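Local coordinates for Lin2111 protein (Listeria innocua, PDB 3EDP) that is of unknown function but probably acts as a DNA-binding transcription regulator of the GntR family with a UTRA domain, at residues A[143-148]-A[164-169]. Sequence-based numbering, arbitrary orientation.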
# COMPACT_ATOMS: atom_id res chain seq x y z
N LEU A 143 -3.87 4.63 12.75
CA LEU A 143 -4.81 4.81 11.65
C LEU A 143 -5.81 5.92 11.96
O LEU A 143 -6.31 6.02 13.09
CB LEU A 143 -5.62 3.53 11.45
CG LEU A 143 -5.16 2.41 10.53
CD1 LEU A 143 -3.92 1.74 11.08
CD2 LEU A 143 -6.30 1.42 10.36
N ILE A 144 -6.09 6.73 10.96
CA ILE A 144 -7.08 7.79 11.07
C ILE A 144 -8.12 7.61 9.97
O ILE A 144 -7.79 7.59 8.79
CB ILE A 144 -6.42 9.18 10.94
CG1 ILE A 144 -5.28 9.33 11.95
CG2 ILE A 144 -7.47 10.28 11.14
CD1 ILE A 144 -5.71 9.41 13.40
N LEU A 145 -9.38 7.45 10.37
CA LEU A 145 -10.50 7.25 9.44
C LEU A 145 -11.61 8.24 9.76
O LEU A 145 -12.21 8.16 10.82
CB LEU A 145 -11.07 5.84 9.58
CG LEU A 145 -10.16 4.62 9.42
CD1 LEU A 145 -10.94 3.34 9.70
CD2 LEU A 145 -9.58 4.58 8.03
N PRO A 146 -11.91 9.18 8.85
CA PRO A 146 -12.99 10.13 9.11
C PRO A 146 -14.35 9.44 9.25
O PRO A 146 -14.69 8.56 8.45
CB PRO A 146 -12.98 11.03 7.87
CG PRO A 146 -11.60 10.87 7.30
CD PRO A 146 -11.23 9.44 7.57
N LEU A 147 -15.09 9.84 10.27
CA LEU A 147 -16.41 9.29 10.56
C LEU A 147 -17.33 9.34 9.35
O LEU A 147 -18.00 8.36 9.04
CB LEU A 147 -17.06 10.07 11.71
CG LEU A 147 -16.90 9.46 13.10
CD1 LEU A 147 -17.79 8.24 13.22
CD2 LEU A 147 -15.44 9.12 13.37
N GLY A 148 -17.37 10.50 8.69
CA GLY A 148 -18.22 10.70 7.53
C GLY A 148 -17.91 9.82 6.34
O GLY A 148 -18.69 9.73 5.40
N ILE A 164 -5.89 -2.92 4.19
CA ILE A 164 -6.45 -2.55 2.90
C ILE A 164 -7.92 -2.90 2.90
O ILE A 164 -8.77 -2.10 2.46
CB ILE A 164 -5.75 -3.29 1.75
CG1 ILE A 164 -4.30 -2.83 1.62
CG2 ILE A 164 -6.47 -3.05 0.44
CD1 ILE A 164 -3.57 -3.52 0.50
N GLU A 165 -8.25 -4.08 3.40
CA GLU A 165 -9.65 -4.46 3.52
C GLU A 165 -10.41 -3.43 4.37
O GLU A 165 -11.48 -2.97 3.99
CB GLU A 165 -9.80 -5.87 4.08
CG GLU A 165 -11.24 -6.28 4.30
CD GLU A 165 -11.42 -7.79 4.36
OE1 GLU A 165 -12.57 -8.26 4.38
OE2 GLU A 165 -10.40 -8.50 4.40
N LEU A 166 -9.83 -3.05 5.50
CA LEU A 166 -10.49 -2.10 6.40
C LEU A 166 -10.70 -0.74 5.72
O LEU A 166 -11.79 -0.16 5.78
CB LEU A 166 -9.69 -1.91 7.70
CG LEU A 166 -10.23 -0.84 8.66
CD1 LEU A 166 -11.61 -1.22 9.13
CD2 LEU A 166 -9.31 -0.64 9.86
N VAL A 167 -9.66 -0.25 5.06
CA VAL A 167 -9.73 1.05 4.39
C VAL A 167 -10.75 1.03 3.25
O VAL A 167 -11.37 2.04 2.93
CB VAL A 167 -8.36 1.49 3.85
CG1 VAL A 167 -8.51 2.71 2.97
CG2 VAL A 167 -7.40 1.79 5.00
N ASN A 168 -10.92 -0.14 2.67
CA ASN A 168 -11.84 -0.32 1.55
C ASN A 168 -13.28 -0.51 2.00
O ASN A 168 -14.19 -0.60 1.18
CB ASN A 168 -11.39 -1.54 0.74
CG ASN A 168 -11.91 -1.52 -0.66
OD1 ASN A 168 -12.39 -2.53 -1.17
ND2 ASN A 168 -11.83 -0.36 -1.30
N SER A 169 -13.50 -0.57 3.31
CA SER A 169 -14.78 -1.02 3.84
C SER A 169 -15.80 0.09 4.13
O SER A 169 -16.91 -0.18 4.59
CB SER A 169 -14.56 -1.86 5.11
OG SER A 169 -14.39 -1.02 6.23
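Leu166, from the short helix 163-167, packs against Leu143 and Leu145 of strand 137-146, covering part of one face of the antiparallel sheet of the UTRA domain. From CB outward, the Leu166 side chain reaches toward the strand: CB itself is still 5.4 Å from Leu143 CD2. CG, anti to the backbone N (chi1 175°), is carried on toward the sheet and lies 4.4 Å from Leu145 CD1. Of the two branches, Leu166 CD1 is the farther from Leu145 CD1, at 4.6 Å. CD2 does the real touching: it meets Leu143 CD2 at 3.7 Å, the two side chains crossing at a slant, and lies 4.3 Å from Leu145 CD1. The contact is buried and wholly apolar, with no hydrogen bond joining strand to helix.

Strand alternation sets up the two faces. Ile144, between the two leucines, turns to the other side of the sheet and packs on Tyr113 and Phe117 of helix 110-117. Beside Leu166, Val167 rests on Ile217 and Ala218 of the neighbouring strand 215-225. Leu166 O takes two bonds from Ser169: the backbone N at 3.0 Å, and OG at 2.8 Å, tilted 16° from the carbonyl plane.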